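Secretory-abundant heat soluble protein 1 (Ramazzottius varieornatus, PDB 5XN9) acts as a secreted, heat-soluble molecular shield during water shortage, helping tardigrades survive desiccation, has a fatty-acid-binding-protein-like fold and probably binds lipids. Local coordinates at residues 20-25 with 30-35; 41-46 with 110-115; 86-91 with 95-100; 120-125 with 129-134. All coordinates share one frame; numbering follows the deposited sequence.

How the contacts relate
The four contacts illustrate how one antiparallel barrel changes its chemistry from place to place. Contact 1 lies at the surface, where two short helices and the turn joining them pack through apolar side chains, with one backbone hydrogen bond. Contact 2 is buried, spanning the interior between strands 42-48 and 106-114 through two rings and no hydrogen bond of its own. Contacts 3 and 4 are hairpins, partly buried, each with one inward and one outward set of side chains. Strand 106-114 runs between them, bonded to 95-100 and to 120-125. Contacts 2 and 4 share the interior magnesium; zinc sits outside, on E98 of contact 3. Contact 1 touches contact 4 alone, through N20 and F24.

Contact 1. Residues 20-25 with 30-35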
# COMPACT_ATOMS: atom_id res chain seq x y z
N ASN A 20 5.86 12.51 7.43
CA ASN A 20 6.78 12.76 6.32
C ASN A 20 6.20 12.36 4.97
O ASN A 20 6.95 12.10 4.02
CB ASN A 20 8.14 12.09 6.54
CG ASN A 20 9.26 12.79 5.81
OD1 ASN A 20 9.27 14.01 5.71
ND2 ASN A 20 10.21 12.01 5.29
N PHE A 21 4.87 12.31 4.86
CA PHE A 21 4.27 11.78 3.65
C PHE A 21 4.44 12.73 2.47
O PHE A 21 4.57 12.27 1.33
CB PHE A 21 2.79 11.47 3.88
CG PHE A 21 2.21 10.53 2.87
CD1 PHE A 21 2.51 9.18 2.91
CD2 PHE A 21 1.35 10.99 1.88
CE1 PHE A 21 1.98 8.31 1.98
CE2 PHE A 21 0.81 10.13 0.95
CZ PHE A 21 1.13 8.78 1.00
N ASP A 22 4.46 14.04 2.71
CA ASP A 22 4.67 14.98 1.61
C ASP A 22 6.06 14.83 1.01
O ASP A 22 6.23 14.93 -0.21
CB ASP A 22 4.40 16.41 2.07
CG ASP A 22 2.92 16.74 2.11
OD1 ASP A 22 2.08 15.81 2.00
OD2 ASP A 22 2.58 17.93 2.26
N ALA A 23 7.07 14.58 1.85
CA ALA A 23 8.42 14.36 1.33
C ALA A 23 8.48 13.10 0.48
O ALA A 23 9.19 13.06 -0.53
CB ALA A 23 9.41 14.25 2.49
N PHE A 24 7.73 12.06 0.87
CA PHE A 24 7.67 10.85 0.07
C PHE A 24 6.99 11.12 -1.27
O PHE A 24 7.49 10.72 -2.32
CB PHE A 24 6.95 9.75 0.84
CG PHE A 24 6.67 8.53 0.02
CD1 PHE A 24 7.68 7.64 -0.30
CD2 PHE A 24 5.39 8.28 -0.45
CE1 PHE A 24 7.42 6.52 -1.07
CE2 PHE A 24 5.12 7.16 -1.22
CZ PHE A 24 6.14 6.28 -1.53
N ILE A 25 5.84 11.80 -1.24
CA ILE A 25 5.13 12.13 -2.47
C ILE A 25 6.00 12.99 -3.38
O ILE A 25 6.06 12.75 -4.59
CB ILE A 25 3.78 12.80 -2.14
CG1 ILE A 25 2.85 11.80 -1.45
CG2 ILE A 25 3.13 13.35 -3.40
CD1 ILE A 25 2.56 10.57 -2.28
N LEU A 30 5.41 13.38 -7.70
CA LEU A 30 3.98 13.62 -7.77
C LEU A 30 3.64 14.99 -7.19
O LEU A 30 4.27 15.42 -6.22
CB LEU A 30 3.22 12.54 -6.99
CG LEU A 30 3.27 11.14 -7.59
CD1 LEU A 30 2.52 10.15 -6.71
CD2 LEU A 30 2.70 11.15 -9.00
N PRO A 31 2.65 15.68 -7.75
CA PRO A 31 2.29 17.00 -7.23
C PRO A 31 1.54 16.89 -5.91
O PRO A 31 0.60 16.10 -5.78
CB PRO A 31 1.41 17.59 -8.33
CG PRO A 31 0.82 16.39 -9.00
CD PRO A 31 1.87 15.32 -8.94
N LEU A 32 1.96 17.69 -4.93
CA LEU A 32 1.29 17.68 -3.64
C LEU A 32 -0.14 18.20 -3.74
O LEU A 32 -1.00 17.81 -2.94
CB LEU A 32 2.07 18.50 -2.61
CG LEU A 32 3.45 17.98 -2.19
CD1 LEU A 32 4.15 18.98 -1.29
CD2 LEU A 32 3.33 16.62 -1.50
N GLU A 33 -0.42 19.06 -4.73
CA GLU A 33 -1.76 19.63 -4.88
C GLU A 33 -2.82 18.55 -5.04
O GLU A 33 -3.97 18.75 -4.66
CB GLU A 33 -1.80 20.57 -6.09
CG GLU A 33 -1.10 21.90 -5.89
CD GLU A 33 0.42 21.79 -5.87
OE1 GLU A 33 0.94 20.76 -6.35
OE2 GLU A 33 1.08 22.72 -5.37
N GLN A 34 -2.45 17.40 -5.60
CA GLN A 34 -3.39 16.32 -5.83
C GLN A 34 -3.06 15.03 -5.09
O GLN A 34 -3.92 14.15 -5.02
CB GLN A 34 -3.52 16.02 -7.34
CG GLN A 34 -4.41 17.01 -8.08
CD GLN A 34 -3.76 17.56 -9.34
OE1 GLN A 34 -2.70 17.10 -9.77
NE2 GLN A 34 -4.40 18.56 -9.93
N TYR A 35 -1.86 14.89 -4.53
CA TYR A 35 -1.48 13.65 -3.89
C TYR A 35 -1.01 13.80 -2.46
O TYR A 35 -0.83 12.78 -1.78
CB TYR A 35 -0.42 12.91 -4.73
CG TYR A 35 -0.94 12.53 -6.09
CD1 TYR A 35 -1.63 11.35 -6.28
CD2 TYR A 35 -0.78 13.38 -7.17
CE1 TYR A 35 -2.13 11.00 -7.52
CE2 TYR A 35 -1.28 13.05 -8.42
CZ TYR A 35 -1.95 11.86 -8.59
OH TYR A 35 -2.45 11.52 -9.82
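The carbonyl oxygen I25 O accepts the backbone N-H of L30 at 3.2 Å between I25 O and L30 N, the one hydrogen bond across the two segments. It is moderately bent, 154° at the hydrogen, and the donor stands somewhat out of the carbonyl plane. Beside it the grip is apolar. With its CG2 branch anti to the backbone N, I25 directs that methyl at segment 30-35, where L30 CB is 3.7 Å from I25 CG2. L32 CD2 and Y35 CB close in on the same methyl, each 3.8 Å from I25 CG2. One turn earlier in the helix, L32 reaches D22 with a methyl: L32 CD2 rests 3.6 Å from D22 CG and touches the backbone oxygen of D22 as well, while D22 OD1 accepts a weak bond from the amide of G37. A glycine in place of D22 would probably uncover the end of L32 and leave the G37 amide without that acceptor. The paired helices resemble the helical lid of fatty acid binding proteins; they follow strand 10-19 and precede strand 42-48, and F21 and F24 of helix 21-27 lie against A130 of strand 128-136.

Contact 2. Residues 41-46 with 110-115; sequences TFHKIW and DEYKVN. With MG (magnesium ion), chain C.
H43 reaches across the barrel interior to Y112, and its side chain can be followed atom by atom. CB points toward the strand that carries Y112, although the backbones stay far apart, 10.4 Å from H43 CA to Y112 CA. A chi1 of -70° sets CG opposite the carbonyl carbon, and the ring continues into the interior. On one side of the ring ND1 is hydrogen-bonded to H54 NE2 of the adjoining strand. The next atom, CE1, has the phenol oxygen nearby, with H43 CE1 4.0 Å from Y112 OH. Y112 meets this ring with its edge in a T-shaped pair: the planes stand at 80°, and Y112 CE2 lies above the rim of the imidazole. At the tip, H43 NE2 binds the magnesium ion at 1.9 Å. CD2 and CE1 of H43 are both 2.9 Å from the metal, so the bond divides the ring angle evenly. Y134 OH and an oxygen of a bound acetate complete the three ligands modelled. Y112 OH does not bond to H43; it pairs with K121 NZ, which fixes the far end of the phenol. A polar cluster inside the barrel recalls the ligand cavity of fatty acid binding proteins. Strand 42-48 lies between strands 10-19 and 51-58, while strand 106-114 runs between 94-101 and 118-125.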
# COMPACT_ATOMS: atom_id res chain seq x y z
N THR A 41 -8.23 6.78 3.43
CA THR A 41 -7.74 5.72 2.57
C THR A 41 -8.07 4.39 3.23
O THR A 41 -7.94 4.24 4.45
CB THR A 41 -6.21 5.84 2.39
OG1 THR A 41 -5.92 7.11 1.79
CG2 THR A 41 -5.64 4.71 1.53
N PHE A 42 -8.49 3.42 2.42
CA PHE A 42 -8.81 2.09 2.90
C PHE A 42 -7.93 1.07 2.19
O PHE A 42 -7.72 1.15 0.97
CB PHE A 42 -10.28 1.76 2.63
CG PHE A 42 -11.24 2.68 3.31
CD1 PHE A 42 -11.62 3.87 2.70
CD2 PHE A 42 -11.76 2.36 4.55
CE1 PHE A 42 -12.52 4.73 3.33
CE2 PHE A 42 -12.65 3.21 5.18
CZ PHE A 42 -13.03 4.40 4.57
N HIS A 43 -7.40 0.12 2.95
CA HIS A 43 -6.72 -1.06 2.43
C HIS A 43 -7.50 -2.27 2.90
O HIS A 43 -7.70 -2.44 4.11
CB HIS A 43 -5.29 -1.17 2.95
CG HIS A 43 -4.36 -0.14 2.40
ND1 HIS A 43 -3.75 -0.28 1.18
CD2 HIS A 43 -3.95 1.05 2.89
CE1 HIS A 43 -3.00 0.78 0.94
NE2 HIS A 43 -3.11 1.60 1.97
N LYS A 44 -7.95 -3.09 1.96
CA LYS A 44 -8.62 -4.34 2.28
C LYS A 44 -7.81 -5.47 1.65
O LYS A 44 -7.55 -5.46 0.45
CB LYS A 44 -10.06 -4.32 1.75
CG LYS A 44 -10.88 -3.20 2.36
CD LYS A 44 -12.31 -3.19 1.84
CE LYS A 44 -13.06 -1.97 2.37
NZ LYS A 44 -14.41 -1.78 1.78
N ILE A 45 -7.37 -6.42 2.48
CA ILE A 45 -6.52 -7.51 2.02
C ILE A 45 -7.15 -8.81 2.49
O ILE A 45 -7.38 -9.00 3.69
CB ILE A 45 -5.08 -7.37 2.56
CG1 ILE A 45 -4.45 -6.03 2.14
CG2 ILE A 45 -4.23 -8.53 2.07
CD1 ILE A 45 -3.12 -5.73 2.82
N TRP A 46 -7.44 -9.70 1.54
CA TRP A 46 -8.07 -10.98 1.85
C TRP A 46 -7.55 -12.04 0.90
O TRP A 46 -6.90 -11.75 -0.11
CB TRP A 46 -9.60 -10.88 1.82
CG TRP A 46 -10.22 -10.70 0.46
CD1 TRP A 46 -10.83 -11.68 -0.30
CD2 TRP A 46 -10.35 -9.48 -0.28
NE1 TRP A 46 -11.31 -11.13 -1.47
CE2 TRP A 46 -11.04 -9.79 -1.48
CE3 TRP A 46 -9.95 -8.16 -0.06
CZ2 TRP A 46 -11.33 -8.83 -2.45
CZ3 TRP A 46 -10.24 -7.20 -1.03
CH2 TRP A 46 -10.92 -7.55 -2.20
N ASP A 110 7.11 -0.80 0.06
CA ASP A 110 5.95 -0.69 0.93
C ASP A 110 6.08 -1.76 2.00
O ASP A 110 6.50 -2.88 1.71
CB ASP A 110 4.67 -0.98 0.14
CG ASP A 110 4.14 0.22 -0.59
OD1 ASP A 110 4.70 1.33 -0.41
OD2 ASP A 110 3.16 0.06 -1.34
N GLU A 111 5.78 -1.41 3.23
CA GLU A 111 5.75 -2.39 4.30
C GLU A 111 4.44 -2.23 5.06
O GLU A 111 3.95 -1.12 5.26
CB GLU A 111 6.94 -2.26 5.26
CG GLU A 111 6.93 -3.27 6.40
CD GLU A 111 7.99 -2.99 7.46
OE1 GLU A 111 8.90 -3.83 7.62
OE2 GLU A 111 7.90 -1.94 8.12
N TYR A 112 3.87 -3.36 5.47
CA TYR A 112 2.66 -3.40 6.28
C TYR A 112 2.98 -4.16 7.56
O TYR A 112 3.26 -5.36 7.51
CB TYR A 112 1.53 -4.12 5.53
CG TYR A 112 1.15 -3.46 4.23
CD1 TYR A 112 1.92 -3.64 3.09
CD2 TYR A 112 0.01 -2.65 4.14
CE1 TYR A 112 1.58 -3.02 1.89
CE2 TYR A 112 -0.33 -2.03 2.94
CZ TYR A 112 0.46 -2.22 1.83
OH TYR A 112 0.14 -1.60 0.64
N LYS A 113 2.93 -3.46 8.69
CA LYS A 113 3.35 -4.02 9.97
C LYS A 113 2.23 -3.80 10.98
O LYS A 113 1.87 -2.66 11.28
CB LYS A 113 4.64 -3.33 10.44
CG LYS A 113 5.12 -3.70 11.82
CD LYS A 113 6.37 -2.87 12.15
CE LYS A 113 6.81 -3.00 13.60
NZ LYS A 113 8.09 -2.29 13.86
N VAL A 114 1.68 -4.90 11.50
CA VAL A 114 0.52 -4.85 12.38
C VAL A 114 1.00 -4.97 13.81
O VAL A 114 1.54 -6.00 14.22
CB VAL A 114 -0.50 -5.94 12.02
CG1 VAL A 114 -1.61 -5.99 13.07
CG2 VAL A 114 -1.08 -5.68 10.64
N ASN A 115 0.83 -3.89 14.58
CA ASN A 115 1.23 -3.84 15.98
C ASN A 115 0.15 -4.36 16.91
O ASN A 115 0.30 -4.25 18.14
CB ASN A 115 1.59 -2.40 16.36
CG ASN A 115 2.42 -1.70 15.29
OD1 ASN A 115 1.92 -1.36 14.22
ND2 ASN A 115 3.70 -1.48 15.59
MG MG C . -2.35 3.33 2.27

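Contact 3. Residues 86-91 with 95-100; sequences YKYTED and LKAEVH. With ZN (zinc ion), chain D; EDO (1,2-ethanediol), chain K.
Y88 and A97 face each other in the antiparallel hairpin of strands 82-91 and 94-101, part of the fatty-acid-binding-protein-like barrel. Here the A97 methyl sits over a face of the phenol ring, a CH-pi contact with A97 CB 4.0 Å from the centroid of the Y88 ring and 15° off its normal. L95 comes instead to the rim of that ring: its CG lies in the ring plane, and L95 CD2 is 3.8 Å from Y88 CD2. Small methyl over the face and branched chain at the edge together set how the ring is turned, while its hydroxyl bonds to H54 ND1 and its ring stacks with F69. A serine at Y88 would probably leave the A97 methyl, L95 and F69 without the ring they pack on, and H54 ND1 without the phenol oxygen. Y86 stands farther along the same inward surface. Its CG, placed between the backbone N and the carbonyl carbon (chi1 57°), swings the ring away from V99, and its hydroxyl bonds to N68 O. A bound ethanediol touches both tyrosines.

Paired bonds hold K87 to E98 and T89 to K96, the first pair including E98 N to K87 O at 2.9 Å. On the outward surface K96 extends its chain to a salt bridge with D91, which is modelled in two conformers and therefore leaves the pairing doubtful. E98 bends at chi2, turning its carboxylate away from the hairpin. A zinc ion, also bound by H109, lies 2.0 Å from E98 OE2 and 2.7 Å from E98 OE1.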
# COMPACT_ATOMS: atom_id res chain seq x y z
N TYR A 86 4.98 -5.13 -9.35
CA TYR A 86 5.04 -5.34 -7.91
C TYR A 86 5.36 -6.80 -7.60
O TYR A 86 5.11 -7.71 -8.40
CB TYR A 86 3.74 -4.95 -7.21
CG TYR A 86 2.51 -5.68 -7.74
CD1 TYR A 86 2.18 -6.95 -7.30
CD2 TYR A 86 1.70 -5.09 -8.70
CE1 TYR A 86 1.07 -7.62 -7.81
CE2 TYR A 86 0.59 -5.74 -9.20
CZ TYR A 86 0.27 -7.01 -8.76
OH TYR A 86 -0.84 -7.65 -9.27
N LYS A 87 5.89 -7.01 -6.40
CA LYS A 87 6.01 -8.36 -5.86
C LYS A 87 5.84 -8.25 -4.35
O LYS A 87 6.60 -7.53 -3.70
CB LYS A 87 7.36 -9.00 -6.19
CG LYS A 87 7.47 -10.44 -5.68
CD LYS A 87 8.89 -10.99 -5.76
CE LYS A 87 9.38 -11.03 -7.18
NZ LYS A 87 10.61 -11.86 -7.28
N TYR A 88 4.85 -8.95 -3.82
CA TYR A 88 4.62 -8.99 -2.38
C TYR A 88 5.34 -10.20 -1.80
O TYR A 88 5.27 -11.30 -2.37
CB TYR A 88 3.13 -9.15 -2.08
CG TYR A 88 2.26 -7.95 -2.37
CD1 TYR A 88 1.85 -7.66 -3.66
CD2 TYR A 88 1.80 -7.15 -1.33
CE1 TYR A 88 1.03 -6.57 -3.92
CE2 TYR A 88 0.98 -6.06 -1.58
CZ TYR A 88 0.60 -5.78 -2.87
OH TYR A 88 -0.23 -4.71 -3.11
N THR A 89 5.96 -10.00 -0.64
CA THR A 89 6.60 -11.07 0.11
C THR A 89 6.26 -10.90 1.59
O THR A 89 5.86 -9.82 2.03
CB THR A 89 8.12 -11.04 -0.06
OG1 THR A 89 8.61 -9.77 0.38
CG2 THR A 89 8.50 -11.24 -1.52
N GLU A 90 6.41 -11.98 2.34
CA GLU A 90 6.29 -11.93 3.79
C GLU A 90 7.67 -11.79 4.42
O GLU A 90 8.65 -12.38 3.95
CB GLU A 90 5.69 -13.23 4.33
CG GLU A 90 4.26 -13.48 3.92
CD GLU A 90 3.71 -14.75 4.55
OE1 GLU A 90 4.01 -15.85 4.05
OE2 GLU A 90 3.01 -14.63 5.57
N ASP A 91 7.76 -10.95 5.43
CA ASP A 91 8.95 -10.83 6.26
C ASP A 91 8.46 -11.26 7.64
O ASP A 91 7.97 -10.45 8.42
CB ASP A 91 9.48 -9.40 6.27
CG ASP A 91 10.92 -9.33 6.76
OD1 ASP A 91 11.26 -10.06 7.70
OD2 ASP A 91 11.70 -8.54 6.18
N LEU A 95 4.04 -7.85 5.84
CA LEU A 95 3.89 -7.92 4.39
C LEU A 95 4.71 -6.81 3.76
O LEU A 95 4.67 -5.67 4.23
CB LEU A 95 2.41 -7.75 4.01
CG LEU A 95 2.06 -7.81 2.52
CD1 LEU A 95 2.31 -9.20 1.94
CD2 LEU A 95 0.62 -7.38 2.30
N LYS A 96 5.47 -7.14 2.72
CA LYS A 96 6.27 -6.15 2.01
C LYS A 96 5.94 -6.22 0.53
O LYS A 96 5.67 -7.29 -0.01
CB LYS A 96 7.77 -6.41 2.21
CG LYS A 96 8.22 -6.14 3.63
CD LYS A 96 9.73 -6.19 3.78
CE LYS A 96 10.17 -5.65 5.14
NZ LYS A 96 11.56 -6.03 5.46
N ALA A 97 5.94 -5.06 -0.14
CA ALA A 97 5.82 -5.01 -1.59
C ALA A 97 7.02 -4.28 -2.17
O ALA A 97 7.39 -3.19 -1.70
CB ALA A 97 4.52 -4.33 -2.04
N GLU A 98 7.61 -4.89 -3.19
CA GLU A 98 8.67 -4.29 -3.99
C GLU A 98 8.04 -3.77 -5.27
O GLU A 98 7.46 -4.54 -6.03
CB GLU A 98 9.70 -5.36 -4.35
CG GLU A 98 10.94 -4.81 -5.02
CD GLU A 98 11.93 -4.22 -4.02
OE1 GLU A 98 11.73 -4.40 -2.80
OE2 GLU A 98 12.90 -3.59 -4.48
N VAL A 99 8.13 -2.46 -5.50
CA VAL A 99 7.40 -1.81 -6.59
C VAL A 99 8.39 -1.16 -7.56
O VAL A 99 9.21 -0.33 -7.14
CB VAL A 99 6.39 -0.80 -6.06
CG1 VAL A 99 5.70 -0.12 -7.21
CG2 VAL A 99 5.37 -1.49 -5.14
N HIS A 100 8.30 -1.52 -8.84
CA HIS A 100 9.07 -0.83 -9.88
C HIS A 100 8.12 0.07 -10.65
O HIS A 100 7.03 -0.36 -11.03
CB HIS A 100 9.64 -1.80 -10.92
CG HIS A 100 10.87 -2.54 -10.49
ND1 HIS A 100 10.81 -3.67 -9.71
CD2 HIS A 100 12.17 -2.38 -10.83
CE1 HIS A 100 12.04 -4.15 -9.54
NE2 HIS A 100 12.88 -3.38 -10.22
ZN ZN D . 14.12 -3.07 -3.01
C1 EDO K . 0.04 -1.95 -5.88
O1 EDO K . 0.40 -0.59 -6.14
C2 EDO K . 1.27 -2.74 -5.43
O2 EDO K . 1.68 -2.32 -4.12

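Contact 4. Residues 120-125 with 129-134. With MG (magnesium ion), chain C; ACY (acetic acid), chain L.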
# COMPACT_ATOMS: atom_id res chain seq x y z
N GLU A 120 0.76 -0.25 10.69
CA GLU A 120 1.71 0.80 10.35
C GLU A 120 2.22 0.53 8.94
O GLU A 120 2.79 -0.54 8.68
CB GLU A 120 2.86 0.79 11.35
CG GLU A 120 3.88 1.91 11.18
CD GLU A 120 4.97 1.88 12.24
OE1 GLU A 120 6.16 2.01 11.87
OE2 GLU A 120 4.65 1.73 13.44
N LYS A 121 2.00 1.47 8.02
CA LYS A 121 2.50 1.35 6.66
C LYS A 121 3.70 2.26 6.49
O LYS A 121 3.64 3.45 6.83
CB LYS A 121 1.44 1.68 5.61
CG LYS A 121 1.92 1.40 4.20
CD LYS A 121 0.79 1.40 3.18
CE LYS A 121 1.35 1.15 1.81
NZ LYS A 121 0.34 1.36 0.74
N THR A 122 4.79 1.70 5.99
CA THR A 122 6.01 2.45 5.73
C THR A 122 6.22 2.51 4.22
O THR A 122 6.07 1.50 3.53
CB THR A 122 7.20 1.77 6.41
OG1 THR A 122 6.95 1.70 7.82
CG2 THR A 122 8.46 2.57 6.17
N TYR A 123 6.54 3.69 3.73
CA TYR A 123 6.74 3.95 2.31
C TYR A 123 8.16 4.45 2.17
O TYR A 123 8.55 5.39 2.87
CB TYR A 123 5.79 5.06 1.83
CG TYR A 123 4.32 4.94 2.22
CD1 TYR A 123 3.90 5.15 3.53
CD2 TYR A 123 3.36 4.66 1.27
CE1 TYR A 123 2.57 5.05 3.89
CE2 TYR A 123 2.01 4.56 1.62
CZ TYR A 123 1.63 4.76 2.93
OH TYR A 123 0.29 4.67 3.28
N LYS A 124 8.94 3.85 1.28
CA LYS A 124 10.31 4.29 1.09
C LYS A 124 10.62 4.39 -0.39
O LYS A 124 10.28 3.50 -1.17
CB LYS A 124 11.32 3.33 1.72
CG LYS A 124 11.41 3.34 3.23
CD LYS A 124 12.52 2.39 3.66
CE LYS A 124 12.61 2.24 5.17
NZ LYS A 124 13.27 0.96 5.53
N VAL A 125 11.31 5.46 -0.77
CA VAL A 125 11.87 5.57 -2.11
C VAL A 125 13.26 6.19 -1.96
O VAL A 125 13.39 7.32 -1.48
CB VAL A 125 10.97 6.37 -3.07
CG1 VAL A 125 10.61 7.75 -2.51
CG2 VAL A 125 11.59 6.46 -4.45
N THR A 129 11.72 8.19 3.72
CA THR A 129 10.79 7.26 4.34
C THR A 129 9.59 8.03 4.88
O THR A 129 9.76 9.07 5.53
CB THR A 129 11.46 6.56 5.52
OG1 THR A 129 12.68 5.94 5.07
CG2 THR A 129 10.54 5.52 6.13
N ALA A 130 8.39 7.52 4.62
CA ALA A 130 7.18 8.05 5.23
C ALA A 130 6.43 6.93 5.93
O ALA A 130 6.65 5.74 5.66
CB ALA A 130 6.28 8.73 4.20
N LYS A 131 5.54 7.31 6.83
CA LYS A 131 4.75 6.34 7.56
C LYS A 131 3.32 6.82 7.67
O LYS A 131 3.05 8.02 7.73
CB LYS A 131 5.31 6.10 8.96
CG LYS A 131 6.59 5.28 8.97
CD LYS A 131 7.14 5.17 10.37
CE LYS A 131 8.36 4.28 10.39
NZ LYS A 131 7.98 2.87 10.17
N ARG A 132 2.41 5.86 7.71
CA ARG A 132 1.01 6.17 7.89
C ARG A 132 0.40 5.06 8.74
O ARG A 132 0.76 3.89 8.58
CB ARG A 132 0.35 6.23 6.53
CG ARG A 132 -0.83 7.06 6.51
CD ARG A 132 -1.32 7.25 5.12
NE ARG A 132 -2.52 8.05 5.19
CZ ARG A 132 -3.41 8.14 4.22
NH1 ARG A 132 -3.24 7.47 3.09
NH2 ARG A 132 -4.47 8.90 4.41
N TRP A 133 -0.48 5.43 9.66
CA TRP A 133 -1.07 4.46 10.57
C TRP A 133 -2.54 4.24 10.24
O TRP A 133 -3.26 5.20 9.94
CB TRP A 133 -0.90 4.88 12.03
CG TRP A 133 0.52 4.70 12.47
CD1 TRP A 133 1.04 3.62 13.13
CD2 TRP A 133 1.61 5.60 12.25
NE1 TRP A 133 2.38 3.81 13.35
CE2 TRP A 133 2.76 5.01 12.82
CE3 TRP A 133 1.73 6.86 11.64
CZ2 TRP A 133 4.01 5.63 12.80
CZ3 TRP A 133 2.97 7.47 11.62
CH2 TRP A 133 4.09 6.86 12.20
N TYR A 134 -2.96 2.98 10.29
CA TYR A 134 -4.31 2.56 9.97
C TYR A 134 -4.91 1.81 11.15
O TYR A 134 -4.20 1.20 11.95
CB TYR A 134 -4.30 1.63 8.75
CG TYR A 134 -3.89 2.31 7.47
CD1 TYR A 134 -2.56 2.62 7.20
CD2 TYR A 134 -4.85 2.66 6.52
CE1 TYR A 134 -2.20 3.26 6.03
CE2 TYR A 134 -4.49 3.30 5.35
CZ TYR A 134 -3.17 3.60 5.11
OH TYR A 134 -2.81 4.24 3.95
MG MG C . -2.35 3.33 2.27
C ACY L . -1.58 4.66 0.62
O ACY L . -1.35 5.65 1.35
OXT ACY L . -1.13 3.51 0.85
CH3 ACY L . -2.45 4.85 -0.59
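The last hairpin of the barrel, strands 118-125 and 128-136, lines an inner pocket that holds an acetate, probably from the crystallisation liquor. R132 and Y134 recall the Arg-x-Tyr pair with which fatty acid binding proteins hold a lipid head group, and the acetate may mimic the lipid carboxylate. Y123 OH bonds to acetate O at 2.7 Å, and R132 NH1 reaches this oxygen at its guanidinium edge, 3.1 Å from acetate O. The other oxygen takes K121 NZ, 2.6 Å from acetate OXT, and binds the magnesium ion, which Y134 OH holds at 2.0 Å, with H43 the third ligand. Extended from a CG anti to the backbone N (chi1 -173°), K121 lays its CG over the rim of one Y123 face. N38 and H39 bond to R132 NH2, steadying the guanidinium. On the outward surface K131 NZ bonds to T122 OG1 at 2.8 Å. It also meets E120, whose carboxylate is turned 57° from the neighbouring W133 indole; E120 has two conformers, so these links, that to W133 NE1 weak, are doubtful. Backbone bonds pair K121 with R132 and Y123 with A130. Strand 106-114 adjoins 118-125, and strand 10-19 adjoins 128-136; helix 21-27 covers A130 and V125.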